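Local coordinates for protein Two-component system sensor histidine kinase (Bacteroides thetaiotaomicron, PDB 3OTT) that probably senses saccharides through its extracellular beta-propeller and beta-sandwich region, kept in this chain, and is thought to relay the signal by histidine phosphorylation inside the cell, at residues I207-L213 and N232-L237; N491-I495 and K507-L513; F534-V538 and S550-G554. All coordinates share one frame; numbering follows the deposited sequence.

Interaction 1 (I207-L213 and N232-L237); sequences IGTEGYL and NSIKSL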
# COMPACT_ATOMS: atom_id res chain seq x y z
N ILE B 207 -19.07 -11.09 19.03
CA ILE B 207 -20.09 -10.40 19.84
C ILE B 207 -20.12 -10.98 21.25
O ILE B 207 -20.43 -12.14 21.46
CB ILE B 207 -21.50 -10.58 19.21
CG1 ILE B 207 -21.46 -10.16 17.72
CG2 ILE B 207 -22.50 -9.68 19.95
CD1 ILE B 207 -22.47 -10.88 16.88
N GLY B 208 -19.70 -10.20 22.23
CA GLY B 208 -19.70 -10.66 23.62
C GLY B 208 -20.85 -10.06 24.39
O GLY B 208 -21.11 -8.85 24.34
N THR B 209 -21.55 -10.92 25.09
CA THR B 209 -22.74 -10.61 25.81
C THR B 209 -22.64 -11.23 27.22
O THR B 209 -21.65 -11.89 27.56
CB THR B 209 -24.00 -11.23 25.11
OG1 THR B 209 -23.94 -12.67 25.18
CG2 THR B 209 -24.15 -10.81 23.63
N GLU B 210 -23.65 -11.01 28.03
CA GLU B 210 -23.82 -11.81 29.20
C GLU B 210 -24.25 -13.18 28.75
O GLU B 210 -25.34 -13.37 28.22
CB GLU B 210 -24.91 -11.21 30.11
CG GLU B 210 -25.21 -12.09 31.36
CD GLU B 210 -25.72 -11.30 32.63
OE1 GLU B 210 -25.62 -10.03 32.66
OE2 GLU B 210 -26.19 -11.97 33.61
N GLY B 211 -23.37 -14.16 28.96
CA GLY B 211 -23.73 -15.56 28.80
C GLY B 211 -23.22 -16.26 27.54
O GLY B 211 -23.23 -17.48 27.47
N TYR B 212 -22.80 -15.51 26.54
CA TYR B 212 -22.50 -16.10 25.25
C TYR B 212 -21.48 -15.26 24.56
O TYR B 212 -21.42 -14.05 24.76
CB TYR B 212 -23.74 -16.05 24.35
CG TYR B 212 -24.89 -16.87 24.81
CD1 TYR B 212 -25.87 -16.32 25.64
CD2 TYR B 212 -25.01 -18.21 24.41
CE1 TYR B 212 -26.95 -17.10 26.08
CE2 TYR B 212 -26.11 -18.98 24.82
CZ TYR B 212 -27.06 -18.43 25.66
OH TYR B 212 -28.15 -19.21 26.03
N LEU B 213 -20.73 -15.94 23.71
CA LEU B 213 -19.88 -15.36 22.73
C LEU B 213 -20.43 -15.84 21.31
O LEU B 213 -20.58 -17.06 21.09
CB LEU B 213 -18.47 -15.93 22.91
CG LEU B 213 -17.38 -15.40 21.98
CD1 LEU B 213 -17.32 -13.85 22.00
CD2 LEU B 213 -16.02 -16.04 22.30
N ASN B 232 -21.34 -15.76 33.48
CA ASN B 232 -20.12 -15.02 33.12
C ASN B 232 -20.52 -14.04 32.03
O ASN B 232 -21.50 -14.26 31.35
CB ASN B 232 -19.02 -15.99 32.67
CG ASN B 232 -17.57 -15.46 32.92
OD1 ASN B 232 -17.34 -14.28 33.31
ND2 ASN B 232 -16.58 -16.35 32.69
N SER B 233 -19.87 -12.91 31.91
CA SER B 233 -20.16 -12.04 30.78
C SER B 233 -18.86 -11.71 30.09
O SER B 233 -17.81 -11.63 30.72
CB SER B 233 -20.84 -10.75 31.21
OG SER B 233 -20.12 -10.22 32.28
N ILE B 234 -18.93 -11.56 28.78
CA ILE B 234 -17.80 -11.15 28.03
C ILE B 234 -17.75 -9.64 28.04
O ILE B 234 -18.70 -8.98 27.58
CB ILE B 234 -17.90 -11.62 26.61
CG1 ILE B 234 -18.03 -13.14 26.56
CG2 ILE B 234 -16.64 -11.17 25.80
CD1 ILE B 234 -16.79 -13.81 26.65
N LYS B 235 -16.66 -9.08 28.54
CA LYS B 235 -16.48 -7.62 28.66
C LYS B 235 -15.57 -7.01 27.60
O LYS B 235 -15.64 -5.82 27.31
CB LYS B 235 -15.90 -7.28 30.04
CG LYS B 235 -16.63 -7.94 31.16
CD LYS B 235 -16.40 -7.23 32.50
CE LYS B 235 -17.58 -7.46 33.49
NZ LYS B 235 -18.99 -7.26 32.89
N SER B 236 -14.67 -7.81 27.04
CA SER B 236 -13.71 -7.23 26.11
C SER B 236 -13.17 -8.30 25.18
O SER B 236 -13.16 -9.46 25.52
CB SER B 236 -12.53 -6.63 26.91
OG SER B 236 -12.10 -7.58 27.91
N LEU B 237 -12.69 -7.90 24.01
CA LEU B 237 -12.30 -8.87 22.97
C LEU B 237 -11.14 -8.23 22.26
O LEU B 237 -11.15 -7.03 22.07
CB LEU B 237 -13.44 -9.11 21.95
CG LEU B 237 -14.80 -9.67 22.44
CD1 LEU B 237 -16.00 -9.50 21.45
CD2 LEU B 237 -14.67 -11.20 22.81

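Interaction 2 (N491-I495 and K507-L513); sequences NNKGI and KLFADEL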
# COMPACT_ATOMS: atom_id res chain seq x y z
N ASN B 491 21.55 -29.84 -12.42
CA ASN B 491 21.18 -31.29 -12.61
C ASN B 491 22.23 -32.13 -13.38
O ASN B 491 21.98 -32.66 -14.45
CB ASN B 491 19.74 -31.48 -13.16
CG ASN B 491 19.20 -32.93 -12.94
OD1 ASN B 491 19.41 -33.53 -11.86
ND2 ASN B 491 18.56 -33.50 -13.97
N ASN B 492 23.41 -32.21 -12.79
CA ASN B 492 24.60 -32.84 -13.36
C ASN B 492 25.19 -33.80 -12.30
O ASN B 492 24.56 -34.05 -11.28
CB ASN B 492 25.63 -31.75 -13.69
CG ASN B 492 26.58 -32.15 -14.84
OD1 ASN B 492 27.51 -32.94 -14.66
ND2 ASN B 492 26.35 -31.57 -16.01
N LYS B 493 26.39 -34.29 -12.52
CA LYS B 493 27.02 -35.24 -11.58
C LYS B 493 28.37 -34.64 -11.16
O LYS B 493 29.16 -34.27 -12.01
CB LYS B 493 27.22 -36.64 -12.25
CG LYS B 493 25.95 -37.19 -13.00
CD LYS B 493 25.94 -38.73 -13.36
CE LYS B 493 27.01 -39.14 -14.41
NZ LYS B 493 26.46 -39.54 -15.81
N GLY B 494 28.63 -34.55 -9.87
CA GLY B 494 29.88 -34.00 -9.41
C GLY B 494 29.90 -32.48 -9.57
O GLY B 494 28.85 -31.84 -9.82
N ILE B 495 31.09 -31.91 -9.43
CA ILE B 495 31.36 -30.48 -9.69
C ILE B 495 32.66 -30.37 -10.50
O ILE B 495 33.52 -31.23 -10.45
CB ILE B 495 31.40 -29.58 -8.35
CG1 ILE B 495 32.47 -30.08 -7.40
CG2 ILE B 495 30.00 -29.51 -7.60
CD1 ILE B 495 32.63 -29.18 -6.14
N LYS B 507 36.40 -33.12 -13.64
CA LYS B 507 35.13 -33.42 -13.00
C LYS B 507 35.41 -34.20 -11.77
O LYS B 507 35.93 -35.28 -11.90
CB LYS B 507 34.24 -34.28 -13.91
CG LYS B 507 32.94 -34.75 -13.24
CD LYS B 507 32.10 -35.68 -14.16
CE LYS B 507 31.32 -34.91 -15.22
NZ LYS B 507 30.39 -33.97 -14.57
N LEU B 508 35.04 -33.69 -10.58
CA LEU B 508 35.33 -34.38 -9.33
C LEU B 508 34.08 -34.76 -8.47
O LEU B 508 33.05 -34.15 -8.59
CB LEU B 508 36.28 -33.55 -8.48
CG LEU B 508 37.74 -33.42 -8.98
CD1 LEU B 508 38.31 -32.21 -8.27
CD2 LEU B 508 38.58 -34.69 -8.74
N PHE B 509 34.21 -35.81 -7.65
CA PHE B 509 33.14 -36.27 -6.74
C PHE B 509 31.88 -36.75 -7.46
O PHE B 509 30.79 -36.72 -6.89
CB PHE B 509 32.87 -35.19 -5.64
CG PHE B 509 34.16 -34.63 -5.04
CD1 PHE B 509 35.04 -35.45 -4.35
CD2 PHE B 509 34.55 -33.29 -5.28
CE1 PHE B 509 36.25 -34.93 -3.82
CE2 PHE B 509 35.74 -32.77 -4.75
CZ PHE B 509 36.60 -33.59 -4.04
N ALA B 510 32.01 -37.16 -8.73
CA ALA B 510 30.88 -37.69 -9.47
C ALA B 510 30.48 -39.08 -8.97
O ALA B 510 29.40 -39.57 -9.27
CB ALA B 510 31.17 -37.71 -11.03
N ASP B 511 31.37 -39.72 -8.23
CA ASP B 511 31.10 -41.05 -7.72
C ASP B 511 29.97 -41.03 -6.67
O ASP B 511 29.13 -41.91 -6.65
CB ASP B 511 32.41 -41.71 -7.22
CG ASP B 511 33.09 -40.94 -6.06
OD1 ASP B 511 32.76 -39.73 -5.80
OD2 ASP B 511 33.97 -41.56 -5.40
N GLU B 512 29.92 -39.98 -5.86
CA GLU B 512 28.90 -39.82 -4.84
C GLU B 512 27.84 -38.78 -5.22
O GLU B 512 26.64 -39.01 -5.02
CB GLU B 512 29.60 -39.41 -3.53
CG GLU B 512 28.69 -39.46 -2.31
CD GLU B 512 29.43 -39.43 -0.95
OE1 GLU B 512 30.69 -39.60 -0.91
OE2 GLU B 512 28.72 -39.24 0.07
N LEU B 513 28.25 -37.63 -5.77
CA LEU B 513 27.29 -36.58 -6.06
C LEU B 513 26.51 -36.84 -7.35
O LEU B 513 26.76 -36.22 -8.37
CB LEU B 513 28.00 -35.26 -6.11
CG LEU B 513 28.59 -34.68 -4.82
CD1 LEU B 513 29.40 -33.44 -5.26
CD2 LEU B 513 27.52 -34.28 -3.87

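Interaction 3 (F534-V538 and S550-G554); sequences FHGGV and SISFG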
# COMPACT_ATOMS: atom_id res chain seq x y z
N PHE B 534 23.08 -30.90 -1.49
CA PHE B 534 22.25 -31.77 -2.27
C PHE B 534 20.99 -32.11 -1.46
O PHE B 534 20.84 -31.70 -0.27
CB PHE B 534 23.01 -33.05 -2.68
CG PHE B 534 23.69 -33.78 -1.54
CD1 PHE B 534 23.01 -34.72 -0.78
CD2 PHE B 534 25.04 -33.55 -1.26
CE1 PHE B 534 23.63 -35.41 0.27
CE2 PHE B 534 25.70 -34.26 -0.22
CZ PHE B 534 24.99 -35.16 0.55
N HIS B 535 20.10 -32.87 -2.08
CA HIS B 535 18.87 -33.29 -1.44
C HIS B 535 19.12 -34.05 -0.16
O HIS B 535 19.54 -35.19 -0.20
CB HIS B 535 17.96 -34.09 -2.42
CG HIS B 535 17.15 -33.21 -3.30
ND1 HIS B 535 17.73 -32.37 -4.24
CD2 HIS B 535 15.82 -32.98 -3.36
CE1 HIS B 535 16.78 -31.68 -4.86
NE2 HIS B 535 15.61 -32.04 -4.35
N GLY B 536 18.82 -33.39 0.97
CA GLY B 536 18.88 -33.99 2.28
C GLY B 536 20.27 -34.27 2.84
O GLY B 536 20.46 -35.26 3.56
N GLY B 537 21.22 -33.42 2.50
CA GLY B 537 22.56 -33.50 3.05
C GLY B 537 23.54 -32.49 2.42
O GLY B 537 23.20 -31.75 1.45
N VAL B 538 24.72 -32.42 3.03
CA VAL B 538 25.78 -31.58 2.48
C VAL B 538 27.09 -32.36 2.48
O VAL B 538 27.22 -33.34 3.17
CB VAL B 538 26.01 -30.24 3.31
CG1 VAL B 538 24.73 -29.48 3.51
CG2 VAL B 538 26.65 -30.55 4.65
N SER B 550 30.85 -36.21 4.21
CA SER B 550 29.50 -36.00 3.80
C SER B 550 28.57 -36.41 4.92
O SER B 550 28.87 -37.33 5.66
CB SER B 550 29.26 -36.87 2.56
OG SER B 550 28.07 -36.45 2.01
N ILE B 551 27.45 -35.70 5.07
CA ILE B 551 26.44 -36.06 6.07
C ILE B 551 25.07 -35.94 5.46
O ILE B 551 24.88 -35.25 4.46
CB ILE B 551 26.44 -35.13 7.31
CG1 ILE B 551 26.44 -33.67 6.88
CG2 ILE B 551 27.60 -35.47 8.26
CD1 ILE B 551 25.72 -32.78 7.80
N SER B 552 24.09 -36.58 6.06
CA SER B 552 22.71 -36.37 5.66
C SER B 552 22.00 -35.92 6.89
O SER B 552 22.37 -36.28 8.00
CB SER B 552 22.08 -37.65 5.09
OG SER B 552 21.87 -38.57 6.13
N PHE B 553 20.99 -35.11 6.73
CA PHE B 553 20.38 -34.57 7.89
C PHE B 553 18.89 -34.57 7.73
O PHE B 553 18.37 -34.31 6.64
CB PHE B 553 20.91 -33.16 8.21
CG PHE B 553 20.78 -32.20 7.07
CD1 PHE B 553 19.53 -31.67 6.73
CD2 PHE B 553 21.89 -31.84 6.34
CE1 PHE B 553 19.39 -30.79 5.67
CE2 PHE B 553 21.75 -30.95 5.28
CZ PHE B 553 20.49 -30.43 4.94
N GLY B 554 18.22 -34.92 8.82
CA GLY B 554 16.78 -34.78 8.94
C GLY B 554 15.97 -35.85 8.26
O GLY B 554 16.36 -37.03 8.21

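Interaction 1 (I207-L213 and N232-L237)
I234 lies over the backbone of G208, its CB 3.6 Å from G208 CA. Its two branches part from there. CG2, set opposite the I234 backbone N (chi1 -58° places CG1 beside that N), stays above G208, 3.8 Å from G208 CA, while CG1 runs to the carbonyl of Y212, 3.9 Å from Y212 O. A side chain at 208 would run into I234 CG2, so glycine fits this spot. A second apolar pair sits farther along: the L213 and L237 side chains pass one another with their tips heading opposite ways, L213 CD1 3.8 Å from L237 CD2, and the other L237 methyl, CD1, rests against G208 N. At the far end S233 CB packs on E210 CA, while S233 OG turns to K235 NZ and to D250 outside the segments. These pairs join two neighbouring blades of a beta-propeller: 207-213 holds the corner between strands 204-209 and 212-217, and 232-237 begins the first strand of the next blade. L197 and A247 extend the apolar surroundings of L237 and I234. The backbone adds a nearly straight bond, I234 N to T209 O (3.0 Å, 171°), whose donor stands above the carbonyl plane, and a weak one from G211 N to N232 O. T209 OG1 donates to Y212 O (2.9 Å), which also accepts from T209 N, so two donors from T209 hold Y212 O across the corner. The chemistry implies a blade-to-blade join made mainly by hydrocarbon on bare backbone, with one nearly straight backbone hydrogen bond, and a weak second one, across it.

Interaction 2 (N491-I495 and K507-L513)
K507 swings its chain out with CG opposite the backbone N (chi1 174°), then bends at chi3 and chi4, which carries NZ back over the loop at N492 and K493; N492, also with CG opposite its own N (chi1 -153°), holds its amide oxygen up to meet it. The setting is a beta-propeller blade of four antiparallel strands: 491-495 leads into its third strand, and 507-513 leaves its fourth toward the following blade. K507 NZ donates to K493 O at 2.9 Å, in the carbonyl plane, and to N492 OD1 at 3.1 Å, somewhat tilted from the amide plane. S470 OG gives the ammonium group a further partner. N492 OD1 in turn accepts from K493 N at 2.8 Å, so two donors fix the turn of that amide and the loop is drawn round the lysine tip. Beyond it, I495 and L508 form an antiparallel hydrogen-bonded pair, the bond from L508 N to I495 O being almost straight (2.9 Å, 176°). G494 CA lies against L508 O and A510 CA; a CB there would strike L508 O, and the positive phi also favours glycine. Beside the pair, I495 CG1 meets the F509 ring at its edge, near the ring plane, while I541 of the adjoining blade touches both residues. The chain after F509 curls back, L513 N bonding to F509 O, and this brings the L513 carbonyl to the loop: L513 O accepts from G494 N in its own plane at 2.9 Å and takes a CA-H...O contact from K493 CA at 3.4 Å.

Interaction 3 (F534-V538 and S550-G554)
G537 lies against the F553 ring, its CA 3.5 Å from F553 CE2, and the G536-G537 peptide spans one face of that ring. The contact belongs to the hairpin of strands 537-542 and 547-552, the third and fourth strands of a propeller blade, together with the type II turn F534-G537 that leads into it. V538 comes to the same ring from another side: its CG1 sits at the edge, in plane, 3.8 Å from F553 CE2. The other methyl, V538 CG2, lies beside I551 CG1, the two side chains running alongside. F553 holds its CG between backbone N and carbonyl carbon (chi1 55°), which brings the ring against the G536-G537 peptide. Cut back to an alanine, F553 would probably no longer cover that peptide and V538 CG1, and W580 in the next blade would lose the ring it meets. Backbone bonds position this shell: I551 N to V538 O is nearly linear (3.0 Å, 172°), V538 N returns to I551 O, and F553 N reaches G536 O at 3.2 Å from well above the carbonyl plane. Glycine suits both turn positions, since G536 has positive phi and a CB on G537 would collide with I551 O. Farther out, I561 and M564 of the next blade back V538. On the other flank S550 OG touches the edge of the F534 ring, 3.6 Å from F534 CZ. The bond from G537 N to F534 O closes the turn, F534 N bonds back to G537 O, and that same G537 O stands 3.5 Å above the plane of the F534 ring, over its centre.

How the interactions relate
From the N terminus, interaction 1 comes first: it closes the excursion through strands 212-217 and 222-229, tying one blade to the next within the earlier propeller. Much later in the chain, interaction 2 closes a loop round the outer hairpin of the blade 474-508, and interaction 3 then closes the outer hairpin of the blade that follows, 519-552. All three run in series; none nests in or crosses another. Interaction 1 stands apart, its nearest atoms about 40 Å from interaction 3. Interactions 2 and 3, with centres 15 Å apart, touch directly: L513 CD2 packs on F534 CD2 at 3.7 Å, linking successive blades of the later propeller.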